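Local coordinates for phosphatidylinositol transfer protein SFH5 (Saccharomyces cerevisiae, PDB 6W32), which binds and transfers phosphatidylinositol, regulates phosphatidylinositol 4,5-bisphosphate homeostasis at the plasma membrane, and binds heme b, at residues 34-39 and 88-93; 136-141 and 181-186; 149-154 and 198-203. All blocks are in the same frame, centred on the assembly; numbering follows the deposited sequence.

Interaction 1 of 3, residues 34-39 and 88-93; sequences KEKCAG and NLIDIL
Ile90 and Cys37 form the centre of a small apolar contact between the C-terminal end of helix 16-36, with the residue after it, and the flank of helix 82-98, and the branched side chain of Ile90 can be followed outward atom by atom. Ile90 CB lies 4.1 Å from Cys37 SG, so the sulfur already sits beside the root of the branch. Here the two arms separate. With CG1 anti to the carbonyl carbon (chi1 -50°), CG2 is left on the other side of CB, where it reaches the backbone carbonyl of Lys36, 3.5 Å from Ile90 CG2 to Lys36 O. Along the longer arm, CG1 skirts the sulfur and CD1 ends in a notch with two walls: Cys37 SG is 3.4 Å from Ile90 CD1, and Lys36 CB is equally near. The lysine meets it mainly through CB, because the chain bends about its CB-CG and CG-CD bonds and carries the ammonium group away.

The sulfur of Cys37 spans one turn of that helix, from Ile90 to Leu93: Cys37 SG rests 4.0 Å from Leu93 CB. The buried sulfur thus packs as an apolar atom, while Ile90 and Leu93 also touch Ile32 and Ile33 of helix 16-36, respectively. Just beyond Cys37 the chain leaves helical geometry at Ala38, whose phi is positive, and Gly39 bonds through its backbone back to Ile33. The outcome is a helix terminus packed on a neighbouring helix, a local element of the mainly helical N-terminal region, as in other Sec14-like proteins.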
loop_
_atom_site.group_PDB
_atom_site.type_symbol
_atom_site.label_atom_id
_atom_site.label_comp_id
_atom_site.label_asym_id
_atom_site.label_seq_id
_atom_site.Cartn_x
_atom_site.Cartn_y
_atom_site.Cartn_z
ATOM N N LYS A 34 -2.882 -1.776 24.355
ATOM C CA LYS A 34 -2.862 -2.704 25.467
ATOM C C LYS A 34 -4.286 -3.084 25.905
ATOM O O LYS A 34 -4.618 -4.260 26.009
ATOM C CB LYS A 34 -2.072 -1.932 26.534
ATOM C CG LYS A 34 -1.728 -2.490 27.835
ATOM C CD LYS A 34 -0.940 -1.362 28.430
ATOM C CE LYS A 34 -0.557 -1.770 29.728
ATOM N NZ LYS A 34 0.169 -0.724 30.268
ATOM N N GLU A 35 -5.167 -2.099 26.085
ATOM C CA GLU A 35 -6.540 -2.346 26.511
ATOM C C GLU A 35 -7.485 -2.735 25.369
ATOM O O GLU A 35 -8.545 -3.307 25.636
ATOM C CB GLU A 35 -7.105 -1.102 27.211
ATOM C CG GLU A 35 -6.364 -0.665 28.486
ATOM C CD GLU A 35 -7.311 -0.528 29.703
ATOM O OE1 GLU A 35 -8.438 0.033 29.546
ATOM O OE2 GLU A 35 -6.929 -1.003 30.810
ATOM N N LYS A 36 -7.211 -2.349 24.110
ATOM C CA LYS A 36 -8.245 -2.452 23.064
ATOM C C LYS A 36 -7.735 -3.039 21.770
ATOM O O LYS A 36 -8.556 -3.384 20.910
ATOM C CB LYS A 36 -8.871 -1.090 22.711
ATOM C CG LYS A 36 -9.364 -0.261 23.848
ATOM C CD LYS A 36 -10.892 -0.089 23.847
ATOM C CE LYS A 36 -11.408 -0.045 25.316
ATOM N NZ LYS A 36 -12.847 -0.420 25.495
ATOM N N CYS A 37 -6.419 -3.035 21.578
ATOM C CA CYS A 37 -5.800 -3.658 20.412
ATOM C C CYS A 37 -5.190 -5.020 20.729
ATOM O O CYS A 37 -4.634 -5.678 19.849
ATOM C CB CYS A 37 -4.737 -2.734 19.815
ATOM S SG CYS A 37 -5.363 -1.129 19.268
ATOM N N ALA A 38 -5.290 -5.438 21.986
ATOM C CA ALA A 38 -4.522 -6.555 22.468
ATOM C C ALA A 38 -3.049 -6.374 22.106
ATOM O O ALA A 38 -2.514 -7.185 21.377
ATOM C CB ALA A 38 -5.043 -7.910 22.057
ATOM N N GLY A 39 -2.350 -5.333 22.613
ATOM C CA GLY A 39 -0.873 -5.325 22.727
ATOM C C GLY A 39 -0.130 -5.532 21.414
ATOM O O GLY A 39 1.091 -5.403 21.374
ATOM N N ASN A 88 -9.691 4.514 14.640
ATOM C CA ASN A 88 -9.188 3.850 13.431
ATOM C C ASN A 88 -7.820 3.239 13.656
ATOM O O ASN A 88 -7.453 2.268 12.981
ATOM C CB ASN A 88 -9.059 4.824 12.265
ATOM C CG ASN A 88 -10.350 5.360 11.823
ATOM O OD1 ASN A 88 -10.864 4.992 10.759
ATOM N ND2 ASN A 88 -10.900 6.265 12.621
ATOM N N LEU A 89 -7.028 3.847 14.538
ATOM C CA LEU A 89 -5.816 3.189 14.996
ATOM C C LEU A 89 -6.145 1.814 15.625
ATOM O O LEU A 89 -5.417 0.831 15.410
ATOM C CB LEU A 89 -5.068 4.105 15.966
ATOM C CG LEU A 89 -3.828 3.455 16.553
ATOM C CD1 LEU A 89 -2.904 2.972 15.478
ATOM C CD2 LEU A 89 -3.086 4.359 17.496
ATOM N N ILE A 90 -7.262 1.708 16.359
ATOM C CA ILE A 90 -7.671 0.395 16.822
ATOM C C ILE A 90 -8.025 -0.478 15.638
ATOM O O ILE A 90 -7.534 -1.606 15.508
ATOM C CB ILE A 90 -8.848 0.463 17.809
ATOM C CG1 ILE A 90 -8.607 1.472 18.930
ATOM C CG2 ILE A 90 -9.063 -0.929 18.404
ATOM C CD1 ILE A 90 -7.988 0.893 20.068
ATOM N N ASP A 91 -8.890 0.015 14.760
ATOM C CA ASP A 91 -9.339 -0.847 13.669
ATOM C C ASP A 91 -8.174 -1.314 12.805
ATOM O O ASP A 91 -8.170 -2.460 12.331
ATOM C CB ASP A 91 -10.387 -0.132 12.853
ATOM C CG ASP A 91 -11.555 0.263 13.693
ATOM O OD1 ASP A 91 -11.541 -0.104 14.885
ATOM O OD2 ASP A 91 -12.472 0.941 13.187
ATOM N N ILE A 92 -7.149 -0.469 12.637
ATOM C CA ILE A 92 -5.985 -0.891 11.864
ATOM C C ILE A 92 -5.248 -2.006 12.585
ATOM O O ILE A 92 -5.100 -3.118 12.063
ATOM C CB ILE A 92 -5.051 0.289 11.580
ATOM C CG1 ILE A 92 -5.621 1.153 10.453
ATOM C CG2 ILE A 92 -3.725 -0.246 11.151
ATOM C CD1 ILE A 92 -5.237 2.627 10.543
ATOM N N LEU A 93 -4.792 -1.731 13.808
ATOM C CA LEU A 93 -3.975 -2.697 14.539
ATOM C C LEU A 93 -4.709 -4.027 14.750
ATOM O O LEU A 93 -4.102 -5.098 14.683
ATOM C CB LEU A 93 -3.560 -2.091 15.878
ATOM C CG LEU A 93 -2.465 -1.039 15.780
ATOM C CD1 LEU A 93 -2.046 -0.558 17.150
ATOM C CD2 LEU A 93 -1.274 -1.575 14.990
#

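Interaction 2 of 3, residues 136-141 and 181-186; sequences NLYGQL and QVHDYK. With HEM (protoporphyrin IX containing Fe), chain D.
Tyr138 turns the edge of its ring, led by CE2, onto one face of the His183 imidazole, a T-shaped pair with centroids 5.0 Å apart and planes at 72°. One face of the Tyr138 ring carries Asn136 CB over its centre, and its edge meets Tyr185 CE1 and a heme propionate oxygen. Edge contacts of the imidazole are with Tyr185 CE2 and the heme, while the Tyr185 ring lays one face against the porphyrin around CHC and C1C.

These three rings grip the cofactor differently. Tyr185 OH is the proximal ligand, 2.3 Å from the heme iron. His183 ND1 is modelled very close to this phenol oxygen, a hydrogen bond whose length is doubtful. At the other nitrogen of the imidazole, His183 NE2 makes a weak hydrogen bond to heme O2A (3.1 Å), and Tyr138 OH donates to heme O1A at 2.6 Å. Arg158 NE and Lys219 NZ also hydrogen-bond to the heme.

The backbones pair as neighbouring parallel strands, 132-136 and 179-184, in the central sheet of the CRAL-TRIO fold, through a bridge between Asn136 and His183. Asn136 N donates to Val182 O (2.9 Å), and Asp184 N returns a bond to Asn136 O of the same length. Past this bridge the first chain curls through an inverse gamma turn at Leu137 into a 3-10 turn, and Gly139 N reaches Asp184 O at 2.9 Å. Gly139 CA then lies close against the backbone of Tyr185 and Lys186. Asp184 OD1, meanwhile, accepts Lys186 N in an Asx turn, and its OD2 bonds to Tyr268.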
loop_
_atom_site.group_PDB
_atom_site.type_symbol
_atom_site.label_atom_id
_atom_site.label_comp_id
_atom_site.label_asym_id
_atom_site.label_seq_id
_atom_site.Cartn_x
_atom_site.Cartn_y
_atom_site.Cartn_z
ATOM N N ASN A 136 0.570 -3.571 -11.199
ATOM C CA ASN A 136 -0.301 -4.710 -11.429
ATOM C C ASN A 136 -0.556 -4.835 -12.921
ATOM O O ASN A 136 -1.052 -3.899 -13.550
ATOM C CB ASN A 136 -1.610 -4.568 -10.661
ATOM C CG ASN A 136 -1.391 -4.473 -9.180
ATOM O OD1 ASN A 136 -1.406 -3.374 -8.605
ATOM N ND2 ASN A 136 -1.151 -5.614 -8.549
ATOM N N LEU A 137 -0.180 -5.971 -13.496
ATOM C CA LEU A 137 -0.356 -6.166 -14.927
ATOM C C LEU A 137 -1.699 -6.832 -15.176
ATOM O O LEU A 137 -1.801 -7.883 -15.806
ATOM C CB LEU A 137 0.800 -6.970 -15.506
ATOM C CG LEU A 137 2.118 -6.312 -15.137
ATOM C CD1 LEU A 137 3.278 -7.107 -15.625
ATOM C CD2 LEU A 137 2.139 -4.911 -15.702
ATOM N N TYR A 138 -2.735 -6.173 -14.659
ATOM C CA TYR A 138 -4.059 -6.781 -14.642
ATOM C C TYR A 138 -4.587 -7.076 -16.045
ATOM O O TYR A 138 -5.326 -8.044 -16.235
ATOM C CB TYR A 138 -5.026 -5.886 -13.878
ATOM C CG TYR A 138 -4.871 -5.949 -12.371
ATOM C CD1 TYR A 138 -4.363 -7.075 -11.734
ATOM C CD2 TYR A 138 -5.249 -4.877 -11.576
ATOM C CE1 TYR A 138 -4.233 -7.107 -10.338
ATOM C CE2 TYR A 138 -5.131 -4.922 -10.189
ATOM C CZ TYR A 138 -4.630 -6.024 -9.587
ATOM O OH TYR A 138 -4.526 -6.004 -8.227
ATOM N N GLY A 139 -4.190 -6.302 -17.043
ATOM C CA GLY A 139 -4.644 -6.580 -18.399
ATOM C C GLY A 139 -4.284 -7.966 -18.896
ATOM O O GLY A 139 -5.010 -8.549 -19.705
ATOM N N GLN A 140 -3.174 -8.519 -18.412
ATOM C CA GLN A 140 -2.790 -9.893 -18.711
ATOM C C GLN A 140 -3.784 -10.940 -18.198
ATOM O O GLN A 140 -3.743 -12.076 -18.678
ATOM C CB GLN A 140 -1.392 -10.148 -18.137
ATOM C CG GLN A 140 -0.355 -9.375 -18.882
ATOM C CD GLN A 140 1.054 -9.658 -18.434
ATOM O OE1 GLN A 140 1.427 -10.794 -18.122
ATOM N NE2 GLN A 140 1.858 -8.609 -18.381
ATOM N N LEU A 141 -4.696 -10.588 -17.282
ATOM C CA LEU A 141 -5.566 -11.567 -16.634
ATOM C C LEU A 141 -7.008 -11.570 -17.150
ATOM O O LEU A 141 -7.863 -12.212 -16.521
ATOM C CB LEU A 141 -5.587 -11.351 -15.119
ATOM C CG LEU A 141 -4.366 -11.674 -14.272
ATOM C CD1 LEU A 141 -3.410 -10.561 -14.446
ATOM C CD2 LEU A 141 -4.780 -11.766 -12.820
ATOM N N GLN A 181 1.703 3.751 -7.641
ATOM C CA GLN A 181 1.164 2.489 -8.106
ATOM C C GLN A 181 0.747 2.638 -9.552
ATOM O O GLN A 181 0.214 3.680 -9.925
ATOM C CB GLN A 181 -0.025 2.053 -7.235
ATOM C CG GLN A 181 0.387 1.702 -5.810
ATOM C CD GLN A 181 -0.780 1.513 -4.863
ATOM O OE1 GLN A 181 -0.693 1.848 -3.675
ATOM N NE2 GLN A 181 -1.873 0.972 -5.374
ATOM N N VAL A 182 1.013 1.628 -10.373
ATOM C CA VAL A 182 0.519 1.620 -11.743
ATOM C C VAL A 182 -0.317 0.372 -11.954
ATOM O O VAL A 182 0.085 -0.723 -11.548
ATOM C CB VAL A 182 1.649 1.675 -12.801
ATOM C CG1 VAL A 182 1.112 1.339 -14.212
ATOM C CG2 VAL A 182 2.249 3.014 -12.844
ATOM N N HIS A 183 -1.459 0.541 -12.612
ATOM C CA HIS A 183 -2.177 -0.554 -13.238
ATOM C C HIS A 183 -1.960 -0.474 -14.740
ATOM O O HIS A 183 -1.963 0.624 -15.323
ATOM C CB HIS A 183 -3.670 -0.499 -12.936
ATOM C CG HIS A 183 -4.001 -0.832 -11.519
ATOM N ND1 HIS A 183 -5.293 -1.001 -11.074
ATOM C CD2 HIS A 183 -3.200 -1.025 -10.443
ATOM C CE1 HIS A 183 -5.274 -1.290 -9.785
ATOM N NE2 HIS A 183 -4.017 -1.296 -9.374
ATOM N N ASP A 184 -1.614 -1.616 -15.316
ATOM C CA ASP A 184 -1.597 -1.756 -16.747
ATOM C C ASP A 184 -2.801 -2.599 -17.069
ATOM O O ASP A 184 -2.896 -3.761 -16.677
ATOM C CB ASP A 184 -0.318 -2.456 -17.207
ATOM C CG ASP A 184 -0.251 -2.615 -18.714
ATOM O OD1 ASP A 184 -1.198 -2.180 -19.402
ATOM O OD2 ASP A 184 0.749 -3.176 -19.209
ATOM N N TYR A 185 -3.722 -1.995 -17.796
ATOM C CA TYR A 185 -4.876 -2.700 -18.302
ATOM C C TYR A 185 -4.766 -2.997 -19.783
ATOM O O TYR A 185 -5.801 -3.177 -20.447
ATOM C CB TYR A 185 -6.118 -1.872 -18.015
ATOM C CG TYR A 185 -6.386 -1.726 -16.544
ATOM C CD1 TYR A 185 -6.709 -2.833 -15.781
ATOM C CD2 TYR A 185 -6.348 -0.492 -15.922
ATOM C CE1 TYR A 185 -6.959 -2.725 -14.437
ATOM C CE2 TYR A 185 -6.615 -0.373 -14.581
ATOM C CZ TYR A 185 -6.929 -1.506 -13.840
ATOM O OH TYR A 185 -7.187 -1.437 -12.489
ATOM N N LYS A 186 -3.546 -3.057 -20.328
ATOM C CA LYS A 186 -3.435 -3.322 -21.754
ATOM C C LYS A 186 -4.061 -4.660 -22.083
ATOM O O LYS A 186 -3.491 -5.713 -21.793
ATOM C CB LYS A 186 -1.995 -3.333 -22.238
ATOM C CG LYS A 186 -1.947 -3.692 -23.722
ATOM C CD LYS A 186 -0.770 -3.033 -24.490
ATOM C CE LYS A 186 -1.196 -2.624 -25.899
ATOM N NZ LYS A 186 -2.233 -3.574 -26.427
HETATM C CHA HEM D . -9.007 -0.713 -8.670
HETATM C CHB HEM D . -8.765 -4.922 -10.957
HETATM C CHC HEM D . -10.213 -2.753 -15.028
HETATM C CHD HEM D . -9.972 1.588 -12.827
HETATM C C1A HEM D . -8.814 -2.038 -8.958
HETATM C C2A HEM D . -8.460 -3.013 -7.969
HETATM C C3A HEM D . -8.417 -4.216 -8.577
HETATM C C4A HEM D . -8.725 -3.981 -9.978
HETATM C CMA HEM D . -8.083 -5.624 -8.023
HETATM C CAA HEM D . -8.302 -2.574 -6.504
HETATM C CBA HEM D . -6.911 -2.501 -5.920
HETATM C CGA HEM D . -5.765 -2.708 -6.835
HETATM O O1A HEM D . -5.623 -3.922 -7.186
HETATM O O2A HEM D . -4.765 -2.005 -6.471
HETATM C C1B HEM D . -9.190 -4.718 -12.236
HETATM C C2B HEM D . -9.362 -5.752 -13.218
HETATM C C3B HEM D . -9.763 -5.170 -14.350
HETATM C C4B HEM D . -9.861 -3.730 -14.118
HETATM C CMB HEM D . -9.095 -7.245 -12.934
HETATM C CAB HEM D . -10.051 -5.878 -15.691
HETATM C CBB HEM D . -11.184 -5.696 -16.346
HETATM C C1C HEM D . -10.273 -1.385 -14.839
HETATM C C2C HEM D . -10.637 -0.328 -15.809
HETATM C C3C HEM D . -10.569 0.870 -15.184
HETATM C C4C HEM D . -10.157 0.629 -13.809
HETATM C CMC HEM D . -11.021 -0.542 -17.297
HETATM C CAC HEM D . -10.847 2.264 -15.809
HETATM C CBC HEM D . -10.049 3.328 -15.556
HETATM C C1D HEM D . -9.744 1.386 -11.494
HETATM C C2D HEM D . -9.740 2.390 -10.457
HETATM C C3D HEM D . -9.463 1.625 -9.160
HETATM C C4D HEM D . -9.317 0.266 -9.555
HETATM C CMD HEM D . -9.960 3.900 -10.575
HETATM C CAD HEM D . -9.290 2.112 -7.716
HETATM C CBD HEM D . -7.797 1.988 -7.387
HETATM C CGD HEM D . -7.566 2.567 -6.014
HETATM O O1D HEM D . -6.415 2.422 -5.484
HETATM O O2D HEM D . -8.600 2.935 -5.358
HETATM N NA HEM D . -8.985 -2.651 -10.166
HETATM N NB HEM D . -9.503 -3.503 -12.811
HETATM N NC HEM D . -10.015 -0.739 -13.682
HETATM N ND HEM D . -9.505 0.128 -10.910
HETATM FE FE HEM D . -9.397 -1.678 -11.923
#

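Interaction 3 of 3, residues 149-154 and 198-203; sequences QNVDKF and KNCSKT. With HEM (protoporphyrin IX containing Fe), chain D.
Val151, the residue directly after the N-cap position held by Asn150, pushes both its methyls against the neighbouring segment 198-203. CG1 stands anti to the backbone N (chi1 168°), which leaves CG2 beside that nitrogen and splits the branch across two turns of the partner helix. CG2 takes the earlier turn: Asn199 OD1 lies 3.3 Å from Val151 CG2, the Asn199 side chain crossing the valine at about a right angle, and Cys200 SG is 4.1 Å from the same methyl. Val151 CG1 leans on the later turn, 4.1 Å from Thr203 OG1. This is a van der Waals contact; the hydroxyl is modelled very close to Asn199 O of its own helix.

Further along, Lys153 forms a salt bridge with Glu108. One turn after Val151, Phe154 comes round to the contact. Its ring swings out with CG anti to the backbone N (chi1 -172°) and settles beside Cys200: Phe154 CD2 is 4.2 Å from Cys200 CB, and the sulfur lies 4.8 Å from the Phe154 ring centroid, an oblique sulfur-aromatic approach. The far end of the ring reaches the cofactor, with CE2 3.8 Å from the heme methyl CMA, making Phe154 part of the heme pocket wall.

Cys200 also touches Phe148 in the loop ahead of helix 151-166. The N-terminal end of that helix is thus packed on helix 195-211, which in turn meets helix 229-236 through Lys198 and Ser201. Helices 151-166 and 195-211, which flank strand 179-184 in sequence, belong to the CRAL-TRIO domain and help to line its heme pocket.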
loop_
_atom_site.group_PDB
_atom_site.type_symbol
_atom_site.label_atom_id
_atom_site.label_comp_id
_atom_site.label_asym_id
_atom_site.label_seq_id
_atom_site.Cartn_x
_atom_site.Cartn_y
_atom_site.Cartn_z
ATOM N N GLN A 149 -12.762 -15.845 -8.912
ATOM C CA GLN A 149 -13.820 -16.537 -8.187
ATOM C C GLN A 149 -13.431 -16.765 -6.735
ATOM O O GLN A 149 -14.285 -16.671 -5.849
ATOM C CB GLN A 149 -14.139 -17.878 -8.841
ATOM C CG GLN A 149 -14.773 -17.843 -10.206
ATOM C CD GLN A 149 -14.597 -19.177 -10.933
ATOM O OE1 GLN A 149 -14.050 -20.138 -10.377
ATOM N NE2 GLN A 149 -15.055 -19.239 -12.180
ATOM N N ASN A 150 -12.170 -17.099 -6.459
ATOM C CA ASN A 150 -11.743 -17.212 -5.066
ATOM C C ASN A 150 -11.236 -15.835 -4.681
ATOM O O ASN A 150 -10.066 -15.492 -4.859
ATOM C CB ASN A 150 -10.701 -18.314 -4.865
ATOM C CG ASN A 150 -10.422 -18.615 -3.363
ATOM O OD1 ASN A 150 -11.061 -18.047 -2.453
ATOM N ND2 ASN A 150 -9.449 -19.499 -3.112
ATOM N N VAL A 151 -12.160 -15.031 -4.174
ATOM C CA VAL A 151 -11.871 -13.644 -3.853
ATOM C C VAL A 151 -10.842 -13.559 -2.745
ATOM O O VAL A 151 -9.858 -12.828 -2.852
ATOM C CB VAL A 151 -13.168 -12.922 -3.467
ATOM C CG1 VAL A 151 -12.871 -11.572 -2.848
ATOM C CG2 VAL A 151 -14.057 -12.798 -4.689
ATOM N N ASP A 152 -11.041 -14.311 -1.665
ATOM C CA ASP A 152 -10.165 -14.153 -0.506
ATOM C C ASP A 152 -8.715 -14.472 -0.838
ATOM O O ASP A 152 -7.797 -13.828 -0.312
ATOM C CB ASP A 152 -10.656 -15.010 0.647
ATOM C CG ASP A 152 -12.159 -14.933 0.808
ATOM O OD1 ASP A 152 -12.823 -16.006 0.759
ATOM O OD2 ASP A 152 -12.670 -13.786 0.942
ATOM N N LYS A 153 -8.463 -15.449 -1.708
ATOM C CA LYS A 153 -7.049 -15.709 -1.940
ATOM C C LYS A 153 -6.419 -14.627 -2.805
ATOM O O LYS A 153 -5.248 -14.286 -2.608
ATOM C CB LYS A 153 -6.812 -17.109 -2.510
ATOM C CG LYS A 153 -6.162 -18.035 -1.421
ATOM C CD LYS A 153 -4.749 -17.532 -0.902
ATOM C CE LYS A 153 -4.379 -18.071 0.537
ATOM N NZ LYS A 153 -2.903 -18.030 0.911
ATOM N N PHE A 154 -7.176 -14.041 -3.729
ATOM C CA PHE A 154 -6.674 -12.865 -4.436
ATOM C C PHE A 154 -6.304 -11.757 -3.456
ATOM O O PHE A 154 -5.147 -11.328 -3.395
ATOM C CB PHE A 154 -7.708 -12.358 -5.434
ATOM C CG PHE A 154 -7.199 -11.278 -6.324
ATOM C CD1 PHE A 154 -6.709 -11.575 -7.582
ATOM C CD2 PHE A 154 -7.228 -9.953 -5.918
ATOM C CE1 PHE A 154 -6.246 -10.568 -8.420
ATOM C CE2 PHE A 154 -6.765 -8.952 -6.734
ATOM C CZ PHE A 154 -6.265 -9.264 -7.986
ATOM N N LYS A 198 -15.545 -6.930 -10.335
ATOM C CA LYS A 198 -16.074 -5.867 -9.493
ATOM C C LYS A 198 -15.843 -6.191 -8.027
ATOM O O LYS A 198 -15.492 -5.312 -7.233
ATOM C CB LYS A 198 -17.560 -5.642 -9.791
ATOM C CG LYS A 198 -17.807 -5.156 -11.242
ATOM C CD LYS A 198 -19.020 -4.243 -11.439
ATOM C CE LYS A 198 -19.142 -3.789 -12.903
ATOM N NZ LYS A 198 -20.508 -3.210 -13.210
ATOM N N ASN A 199 -15.945 -7.479 -7.680
ATOM C CA ASN A 199 -15.933 -7.923 -6.295
ATOM C C ASN A 199 -14.525 -7.899 -5.701
ATOM O O ASN A 199 -14.338 -7.481 -4.550
ATOM C CB ASN A 199 -16.547 -9.317 -6.219
ATOM C CG ASN A 199 -16.968 -9.683 -4.814
ATOM O OD1 ASN A 199 -16.374 -10.558 -4.170
ATOM N ND2 ASN A 199 -17.986 -8.994 -4.313
ATOM N N CYS A 200 -13.517 -8.327 -6.464
ATOM C CA CYS A 200 -12.148 -8.190 -5.976
ATOM C C CYS A 200 -11.742 -6.727 -5.820
ATOM O O CYS A 200 -11.215 -6.337 -4.767
ATOM C CB CYS A 200 -11.168 -8.916 -6.893
ATOM S SG CYS A 200 -11.485 -10.684 -7.125
ATOM N N SER A 201 -11.947 -5.914 -6.869
ATOM C CA SER A 201 -11.709 -4.473 -6.802
ATOM C C SER A 201 -12.259 -3.835 -5.540
ATOM O O SER A 201 -11.524 -3.222 -4.756
ATOM C CB SER A 201 -12.334 -3.777 -8.006
ATOM O OG SER A 201 -11.384 -3.606 -9.047
ATOM N N LYS A 202 -13.571 -3.961 -5.345
ATOM C CA LYS A 202 -14.209 -3.292 -4.226
ATOM C C LYS A 202 -13.651 -3.782 -2.901
ATOM O O LYS A 202 -13.470 -2.983 -1.968
ATOM C CB LYS A 202 -15.718 -3.481 -4.322
ATOM C CG LYS A 202 -16.318 -2.756 -5.548
ATOM C CD LYS A 202 -17.746 -3.180 -5.914
ATOM C CE LYS A 202 -18.721 -3.029 -4.749
ATOM N NZ LYS A 202 -20.153 -3.180 -5.195
ATOM N N THR A 203 -13.307 -5.070 -2.821
ATOM C CA THR A 203 -12.792 -5.639 -1.577
ATOM C C THR A 203 -11.430 -5.069 -1.242
ATOM O O THR A 203 -11.229 -4.494 -0.168
ATOM C CB THR A 203 -12.705 -7.162 -1.682
ATOM O OG1 THR A 203 -13.973 -7.691 -2.088
ATOM C CG2 THR A 203 -12.319 -7.743 -0.353
HETATM C CHA HEM D . -9.007 -0.713 -8.670
HETATM C CHB HEM D . -8.765 -4.922 -10.957
HETATM C CHC HEM D . -10.213 -2.753 -15.028
HETATM C CHD HEM D . -9.972 1.588 -12.827
HETATM C C1A HEM D . -8.814 -2.038 -8.958
HETATM C C2A HEM D . -8.460 -3.013 -7.969
HETATM C C3A HEM D . -8.417 -4.216 -8.577
HETATM C C4A HEM D . -8.725 -3.981 -9.978
HETATM C CMA HEM D . -8.083 -5.624 -8.023
HETATM C CAA HEM D . -8.302 -2.574 -6.504
HETATM C CBA HEM D . -6.911 -2.501 -5.920
HETATM C CGA HEM D . -5.765 -2.708 -6.835
HETATM O O1A HEM D . -5.623 -3.922 -7.186
HETATM O O2A HEM D . -4.765 -2.005 -6.471
HETATM C C1B HEM D . -9.190 -4.718 -12.236
HETATM C C2B HEM D . -9.362 -5.752 -13.218
HETATM C C3B HEM D . -9.763 -5.170 -14.350
HETATM C C4B HEM D . -9.861 -3.730 -14.118
HETATM C CMB HEM D . -9.095 -7.245 -12.934
HETATM C CAB HEM D . -10.051 -5.878 -15.691
HETATM C CBB HEM D . -11.184 -5.696 -16.346
HETATM C C1C HEM D . -10.273 -1.385 -14.839
HETATM C C2C HEM D . -10.637 -0.328 -15.809
HETATM C C3C HEM D . -10.569 0.870 -15.184
HETATM C C4C HEM D . -10.157 0.629 -13.809
HETATM C CMC HEM D . -11.021 -0.542 -17.297
HETATM C CAC HEM D . -10.847 2.264 -15.809
HETATM C CBC HEM D . -10.049 3.328 -15.556
HETATM C C1D HEM D . -9.744 1.386 -11.494
HETATM C C2D HEM D . -9.740 2.390 -10.457
HETATM C C3D HEM D . -9.463 1.625 -9.160
HETATM C C4D HEM D . -9.317 0.266 -9.555
HETATM C CMD HEM D . -9.960 3.900 -10.575
HETATM C CAD HEM D . -9.290 2.112 -7.716
HETATM C CBD HEM D . -7.797 1.988 -7.387
HETATM C CGD HEM D . -7.566 2.567 -6.014
HETATM O O1D HEM D . -6.415 2.422 -5.484
HETATM O O2D HEM D . -8.600 2.935 -5.358
HETATM N NA HEM D . -8.985 -2.651 -10.166
HETATM N NB HEM D . -9.503 -3.503 -12.811
HETATM N NC HEM D . -10.015 -0.739 -13.682
HETATM N ND HEM D . -9.505 0.128 -10.910
HETATM FE FE HEM D . -9.397 -1.678 -11.923
#

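From the N terminus, interaction 1 comes first: it closes a loop of 48 residues by joining the end of helix 16-36 to helix 82-98, and it is complete before the other two open. Interactions 2 and 3 then cross, their segments alternating in the order 136-141, 149-154, 181-186, 198-203. Interaction 2 joins two parallel strands of the central sheet, and interaction 3 ties the helices before and after strand 179-184. They meet where Tyr138 OH packs 3.7 Å from Phe154 CZ, and both touch the heme. Interaction 1 lies on the opposite side of the chain's centre from interaction 2, their centres about 34 Å apart.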